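Hydrolase (PDB 4QKU) probably hydrolyses fumarylacetoacetate to fumarate and acetoacetate, the last step of phenylalanine and tyrosine breakdown, in a metal-dependent reaction. Local coordinates at residues A110-S113 with T118-D121; P145-F150 with L254-A259; I221-G226 with S336-N341. All coordinates share one frame; numbering follows the deposited sequence.

Interaction 1: residues A110-S113 with T118-D121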
# COMPACT_ATOMS: atom_id res chain seq x y z
N ALA B 110 21.96 -15.39 -26.19
CA ALA B 110 22.64 -15.67 -27.46
C ALA B 110 23.87 -14.82 -27.60
O ALA B 110 24.93 -15.29 -27.90
CB ALA B 110 21.69 -15.44 -28.63
N LEU B 111 23.72 -13.55 -27.31
CA LEU B 111 24.82 -12.60 -27.44
C LEU B 111 26.01 -12.87 -26.51
O LEU B 111 27.17 -12.66 -26.90
CB LEU B 111 24.30 -11.18 -27.19
CG LEU B 111 25.26 -10.07 -27.62
CD1 LEU B 111 25.47 -10.10 -29.14
CD2 LEU B 111 24.75 -8.71 -27.16
N PHE B 112 25.73 -13.33 -25.29
CA PHE B 112 26.77 -13.50 -24.29
C PHE B 112 27.23 -14.92 -24.17
O PHE B 112 28.07 -15.21 -23.34
CB PHE B 112 26.32 -12.95 -22.94
CG PHE B 112 26.26 -11.45 -22.90
CD1 PHE B 112 27.42 -10.72 -22.75
CD2 PHE B 112 25.06 -10.78 -23.07
CE1 PHE B 112 27.40 -9.34 -22.75
CE2 PHE B 112 25.03 -9.41 -23.07
CZ PHE B 112 26.21 -8.68 -22.91
N SER B 113 26.69 -15.78 -25.03
CA SER B 113 27.20 -17.14 -25.19
C SER B 113 28.63 -17.15 -25.73
O SER B 113 28.96 -16.44 -26.69
CB SER B 113 26.32 -17.93 -26.16
OG SER B 113 25.19 -18.42 -25.50
N THR B 118 30.11 -11.43 -31.82
CA THR B 118 29.59 -10.11 -32.16
C THR B 118 29.97 -9.02 -31.17
O THR B 118 30.59 -8.03 -31.55
CB THR B 118 28.06 -10.16 -32.32
OG1 THR B 118 27.70 -11.17 -33.29
CG2 THR B 118 27.51 -8.81 -32.79
N LEU B 119 29.61 -9.20 -29.90
CA LEU B 119 30.00 -8.24 -28.87
C LEU B 119 31.33 -8.61 -28.20
O LEU B 119 32.11 -7.74 -27.83
CB LEU B 119 28.91 -8.13 -27.81
CG LEU B 119 29.24 -7.22 -26.62
CD1 LEU B 119 29.58 -5.81 -27.08
CD2 LEU B 119 28.08 -7.22 -25.63
N ARG B 120 31.60 -9.90 -28.06
CA ARG B 120 32.81 -10.36 -27.38
C ARG B 120 34.10 -9.79 -27.97
O ARG B 120 34.97 -9.34 -27.25
CB ARG B 120 32.84 -11.87 -27.43
CG ARG B 120 34.07 -12.51 -26.86
CD ARG B 120 34.20 -13.95 -27.32
NE ARG B 120 34.58 -14.04 -28.74
CZ ARG B 120 34.35 -15.09 -29.53
NH1 ARG B 120 33.70 -16.18 -29.09
NH2 ARG B 120 34.77 -15.06 -30.78
N ASP B 121 34.19 -9.79 -29.29
CA ASP B 121 35.41 -9.33 -29.97
C ASP B 121 35.41 -7.85 -30.33
O ASP B 121 36.34 -7.37 -30.97
CB ASP B 121 35.63 -10.18 -31.21
CG ASP B 121 35.98 -11.60 -30.89
OD1 ASP B 121 36.13 -11.92 -29.69
OD2 ASP B 121 36.15 -12.41 -31.83
O HOH W 1 29.00 -11.54 -28.68

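Interaction 2: residues P145-F150 with L254-A259. With NA (sodium ion), chain H.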
# COMPACT_ATOMS: atom_id res chain seq x y z
N PRO B 145 3.76 -0.39 -6.40
CA PRO B 145 2.47 0.25 -6.16
C PRO B 145 1.83 -0.27 -4.88
O PRO B 145 1.19 0.50 -4.17
CB PRO B 145 1.65 -0.14 -7.40
CG PRO B 145 2.66 -0.55 -8.41
CD PRO B 145 3.69 -1.25 -7.58
N GLY B 146 1.97 -1.55 -4.62
CA GLY B 146 1.42 -2.14 -3.40
C GLY B 146 2.33 -3.25 -2.93
O GLY B 146 3.05 -3.82 -3.71
N TYR B 147 2.31 -3.52 -1.63
CA TYR B 147 3.09 -4.56 -1.02
C TYR B 147 2.19 -5.34 -0.07
O TYR B 147 1.62 -4.79 0.85
CB TYR B 147 4.29 -3.97 -0.27
CG TYR B 147 4.94 -4.85 0.78
CD1 TYR B 147 5.18 -6.20 0.54
CD2 TYR B 147 5.40 -4.30 1.98
CE1 TYR B 147 5.81 -7.00 1.48
CE2 TYR B 147 6.03 -5.09 2.94
CZ TYR B 147 6.24 -6.44 2.69
OH TYR B 147 6.85 -7.23 3.66
N THR B 148 2.04 -6.63 -0.37
CA THR B 148 1.24 -7.53 0.42
C THR B 148 2.18 -8.54 0.97
O THR B 148 3.15 -8.89 0.31
CB THR B 148 0.23 -8.24 -0.48
OG1 THR B 148 -0.44 -7.27 -1.28
CG2 THR B 148 -0.75 -9.03 0.35
N ASP B 149 1.90 -9.02 2.18
CA ASP B 149 2.76 -9.95 2.85
C ASP B 149 1.95 -11.11 3.44
O ASP B 149 1.00 -10.89 4.19
CB ASP B 149 3.58 -9.28 3.96
CG ASP B 149 4.77 -10.13 4.42
OD1 ASP B 149 5.14 -11.07 3.71
OD2 ASP B 149 5.36 -9.82 5.49
N PHE B 150 2.33 -12.34 3.07
CA PHE B 150 1.58 -13.49 3.44
C PHE B 150 2.13 -14.15 4.68
O PHE B 150 2.82 -13.53 5.46
CB PHE B 150 1.46 -14.42 2.24
CG PHE B 150 0.55 -13.89 1.17
CD1 PHE B 150 -0.80 -14.19 1.19
CD2 PHE B 150 1.04 -13.04 0.19
CE1 PHE B 150 -1.64 -13.68 0.21
CE2 PHE B 150 0.19 -12.52 -0.79
CZ PHE B 150 -1.15 -12.84 -0.77
N LEU B 254 13.62 -10.94 0.68
CA LEU B 254 12.85 -9.93 1.40
C LEU B 254 13.06 -10.08 2.91
O LEU B 254 12.77 -11.12 3.47
CB LEU B 254 11.37 -10.07 1.04
CG LEU B 254 10.37 -9.00 1.55
CD1 LEU B 254 9.15 -8.96 0.65
CD2 LEU B 254 9.90 -9.26 2.97
N ASN B 255 13.59 -9.02 3.53
CA ASN B 255 13.77 -8.97 4.94
C ASN B 255 12.71 -8.06 5.48
O ASN B 255 12.76 -6.85 5.31
CB ASN B 255 15.16 -8.45 5.31
CG ASN B 255 15.44 -8.56 6.79
OD1 ASN B 255 14.54 -8.88 7.60
ND2 ASN B 255 16.68 -8.31 7.18
N ASP B 256 11.73 -8.66 6.15
CA ASP B 256 10.65 -7.89 6.74
C ASP B 256 11.02 -7.56 8.16
O ASP B 256 10.53 -8.20 9.10
CB ASP B 256 9.32 -8.61 6.70
CG ASP B 256 8.18 -7.75 7.27
OD1 ASP B 256 8.34 -6.50 7.30
OD2 ASP B 256 7.16 -8.30 7.71
N TRP B 257 11.86 -6.55 8.30
CA TRP B 257 12.31 -6.14 9.62
C TRP B 257 11.13 -5.93 10.52
O TRP B 257 10.15 -5.29 10.12
CB TRP B 257 13.09 -4.84 9.55
CG TRP B 257 14.25 -4.80 8.58
CD1 TRP B 257 14.24 -4.30 7.30
CD2 TRP B 257 15.57 -5.24 8.83
NE1 TRP B 257 15.47 -4.41 6.75
CE2 TRP B 257 16.32 -4.97 7.68
CE3 TRP B 257 16.21 -5.81 9.93
CZ2 TRP B 257 17.66 -5.25 7.59
CZ3 TRP B 257 17.56 -6.08 9.85
CH2 TRP B 257 18.27 -5.81 8.68
N SER B 258 11.22 -6.44 11.74
CA SER B 258 10.11 -6.44 12.70
C SER B 258 10.57 -5.99 14.09
O SER B 258 11.61 -6.43 14.56
CB SER B 258 9.56 -7.84 12.81
OG SER B 258 9.19 -8.34 11.54
N ALA B 259 9.82 -5.09 14.72
CA ALA B 259 10.08 -4.73 16.11
C ALA B 259 9.11 -5.48 17.01
O ALA B 259 7.94 -5.10 17.11
CB ALA B 259 9.93 -3.24 16.30
NA NA H . 9.41 -4.47 7.93
O HOH W 2 5.94 -6.01 5.95

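Interaction 3: residues I221-G226 with S336-N341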
# COMPACT_ATOMS: atom_id res chain seq x y z
N ILE B 221 14.79 -9.78 12.31
CA ILE B 221 14.65 -9.99 10.87
C ILE B 221 13.50 -10.89 10.62
O ILE B 221 12.96 -11.50 11.55
CB ILE B 221 15.91 -10.62 10.26
CG1 ILE B 221 16.34 -11.90 10.99
CG2 ILE B 221 17.05 -9.63 10.31
CD1 ILE B 221 16.17 -13.12 10.15
N GLU B 222 13.09 -10.95 9.36
CA GLU B 222 12.17 -12.00 8.91
C GLU B 222 12.60 -12.45 7.53
O GLU B 222 12.46 -11.70 6.56
CB GLU B 222 10.73 -11.49 8.89
CG GLU B 222 10.08 -11.41 10.27
CD GLU B 222 8.56 -11.50 10.20
OE1 GLU B 222 7.99 -12.21 11.06
OE2 GLU B 222 7.95 -10.89 9.28
N LEU B 223 13.18 -13.65 7.47
CA LEU B 223 13.56 -14.26 6.19
C LEU B 223 12.33 -14.63 5.32
O LEU B 223 11.49 -15.41 5.72
CB LEU B 223 14.39 -15.52 6.43
CG LEU B 223 14.67 -16.42 5.22
CD1 LEU B 223 15.46 -15.71 4.13
CD2 LEU B 223 15.41 -17.65 5.70
N GLU B 224 12.27 -14.03 4.14
CA GLU B 224 11.17 -14.21 3.22
C GLU B 224 11.69 -14.06 1.82
O GLU B 224 12.81 -13.59 1.60
CB GLU B 224 10.06 -13.13 3.41
CG GLU B 224 9.59 -12.86 4.83
CD GLU B 224 8.32 -12.03 4.88
OE1 GLU B 224 7.57 -12.00 3.87
OE2 GLU B 224 8.03 -11.44 5.95
N THR B 225 10.86 -14.47 0.87
CA THR B 225 10.99 -14.05 -0.50
C THR B 225 9.73 -13.30 -0.91
O THR B 225 8.67 -13.42 -0.29
CB THR B 225 11.08 -15.25 -1.49
OG1 THR B 225 9.85 -15.96 -1.46
CG2 THR B 225 12.24 -16.21 -1.15
N GLY B 226 9.86 -12.51 -1.95
CA GLY B 226 8.71 -11.78 -2.44
C GLY B 226 8.70 -11.89 -3.93
O GLY B 226 9.76 -11.94 -4.55
N SER B 336 26.32 -17.65 10.43
CA SER B 336 25.17 -18.26 9.80
C SER B 336 24.16 -18.65 10.88
O SER B 336 24.46 -19.46 11.74
CB SER B 336 25.59 -19.52 9.03
OG SER B 336 24.47 -20.28 8.58
N ILE B 337 22.98 -18.04 10.87
CA ILE B 337 22.01 -18.30 11.93
C ILE B 337 20.80 -19.09 11.45
O ILE B 337 20.05 -19.61 12.26
CB ILE B 337 21.57 -16.98 12.62
CG1 ILE B 337 20.82 -16.06 11.65
CG2 ILE B 337 22.77 -16.26 13.22
CD1 ILE B 337 20.16 -14.85 12.30
N CYS B 338 20.59 -19.15 10.14
CA CYS B 338 19.43 -19.86 9.60
C CYS B 338 19.78 -20.44 8.26
O CYS B 338 20.34 -19.76 7.40
CB CYS B 338 18.22 -18.92 9.45
SG CYS B 338 16.79 -19.68 8.62
N ARG B 339 19.47 -21.72 8.08
CA ARG B 339 19.54 -22.35 6.78
C ARG B 339 18.20 -23.00 6.55
O ARG B 339 17.74 -23.80 7.35
CB ARG B 339 20.66 -23.40 6.75
CG ARG B 339 22.02 -22.85 6.36
CD ARG B 339 23.17 -23.42 7.22
NE ARG B 339 23.25 -22.76 8.55
CZ ARG B 339 23.22 -23.36 9.75
NH1 ARG B 339 23.11 -24.68 9.89
NH2 ARG B 339 23.30 -22.61 10.85
N THR B 340 17.55 -22.67 5.45
CA THR B 340 16.29 -23.31 5.17
C THR B 340 16.08 -23.34 3.65
O THR B 340 17.03 -23.10 2.88
CB THR B 340 15.13 -22.63 5.97
OG1 THR B 340 13.96 -23.44 5.91
CG2 THR B 340 14.82 -21.21 5.45
N ASN B 341 14.86 -23.66 3.22
CA ASN B 341 14.56 -23.71 1.81
C ASN B 341 13.14 -23.23 1.52
O ASN B 341 12.22 -23.50 2.31
CB ASN B 341 14.77 -25.14 1.28
CG ASN B 341 14.79 -25.22 -0.25
OD1 ASN B 341 13.80 -24.98 -0.92
ND2 ASN B 341 15.94 -25.56 -0.80

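Interaction 1: residues A110-S113 with T118-D121
Leu-111 and Phe-112 meet Leu-119 in a small apolar cluster where helix 98-111 ends and the short helix 117-120 follows. One methyl does most of the work: Leu-119 CD2 lies 3.6 Å from Phe-112 CZ, touching the far end of the ring at an oblique approach. The same methyl is 4.0 Å from Leu-111 CD2. The side chains of Leu-111 and Leu-119 run at about a right angle to each other. CG of Leu-111 stands anti to the backbone N (chi1 -166°), which carries its two methyls to Leu-119 and Thr-118 of helix 117-120. The second methyl, Leu-111 CD1, rests 4.1 Å from Thr-118 CB, at the outer margin of the cluster.

No direct hydrogen bond joins the two segments. A water does so instead. It donates to Leu-111 O at 2.8 Å and accepts from Leu-119 N at 2.7 Å. Leu-111 O has a second donor, NE1 of Trp-26, so two bonds hold this carbonyl near the helix end.

Within 118-121, Arg-120 holds the neighbouring Asp-121 side-on in a salt bridge. Arg-120 NE gives a nearly straight bond to Asp-121 OD1 (2.8 Å, 171°), and Arg-120 NH2 bonds Asp-121 OD2 at 3.2 Å. The carboxylate lies at the guanidinium edge but is tilted, and the N-H groups approach from above its plane. Arg-120 NH1 goes to Arg-114 O. The hydroxyl of Thr-118 turns to Asp-116.

Leu-70 of helix 67-72 touches both leucines, and helix 123-129 packs on Leu-119. The contact joins two consecutive helices, the second short and weakly bonded, linked by a short loop and packed on a shared apolar core. It belongs to the fumarylacetoacetase N-terminal region, away from the predicted active site.

Interaction 2: residues P145-F150 with L254-A259
Strand 147-150 and the segment 254-259 face each other without pairing; the nearest CA atoms, of Asp-149 and Asp-256, are 9.0 Å apart, and side chains and a water fill the gap. Tyr-147 and Leu-254 extend to meet each other across it. The hydroxyl Tyr-147 OH lies 3.7 Å from Leu-254 CD2, while Leu-254 CD1 approaches the ring obliquely at CE1. Tyr-147 CG is anti to the backbone N (chi1 161°), and this extends the ring across the gap. Its plane is almost perpendicular to the carboxylate of Asp-256, 89° apart. A water joins the two groups. It bonds Tyr-147 OH at 2.7 Å and gives a weak bond to Asp-256 OD1.

Both strands belong to the mixed sheet of the FAH-family C-terminal region, which carries the metal centre. Asp-149 and Asp-256, with Glu-222 and Glu-224, form the predicted calcium site. Asp-256 OD1 binds the sodium ion at 2.4 Å, and Trp-257 O binds it at 2.5 Å. Lys-276 O, Ala-279 O and Thr-280 OG1 complete the site. The sodium sits where magnesium is predicted to bind, at Asp-256, Lys-276 and Thr-280. Asp-256 is the centre of an inverse gamma turn, and Ser-258 OG donates to Asp-256 O at 2.8 Å.

Glu-224 crowds Asp-149, and Glu-222 lies close to Asp-256. The side chain of Lys-276, about 3 Å from that of Asp-256 at the nearest atoms, brings a positive charge to these acids. Asp-149 OD2 and Asp-256 OD2 are two acceptors only 3.2 Å apart, with carboxylate planes 76° apart.

Interaction 3: residues I221-G226 with S336-N341
Leu-223 overlaps Thr-340 and Cys-338 with a single methyl, CD2. Leu-223 CD2 lies 3.6 Å from Thr-340 CG2 and 3.8 Å from Cys-338 SG. The leucine and threonine side chains run antiparallel alongside each other. Thr-340 CG2 sits between its backbone N and carbonyl carbon, with OG1 anti to the N (chi1 -168°); this turns the methyl, not the hydroxyl, to the leucine.

No hydrogen bond crosses this contact, and the nearest CA atoms, those of Leu-223 and Cys-338, are 8.8 Å apart. Around it, Leu-322 and Val-324 of strand 317-327 and Leu-415 of strand 412-421 also touch Leu-223. Ile-337 and Cys-338 form a classic beta bulge opposite Val-324.

On the outer side of strand 335-341, Arg-339 folds back on its own segment. Arg-339 NE donates to Ser-336 OG at 2.8 Å, with the oxygen 21° out of the guanidinium plane.

Glu-222 and Glu-224, which flank Leu-223, take no part in the packing. They are predicted calcium ligands. Glu-222 is held by salt bridges to Lys-276 and Arg-260, and Glu-224 OE1 accepts from Gly-372 N. The contact is sheet-on-sheet packing in the FAH C-terminal fold, directly behind the predicted metal and substrate site.

Interaction 1 comes first along the chain, wholly before the others. It lies in the fumarylacetoacetase N-terminal region, with its centre about 39 Å from that of interaction 2 and about 36 Å from that of interaction 3. Interactions 2 and 3 share the C-terminal region, and their centres are about 14 Å apart. Their segments alternate in sequence. Strands 219-229 and 248-259 are antiparallel neighbours in one mixed sheet, where Leu-254 N probably bonds Glu-224 O at 2.9 Å. Both contacts lie at the predicted metal and substrate region: interaction 2 holds acid ligands, and interaction 3 packs behind the strand that carries two more. Interaction 1 is packing in a separate part of the protein.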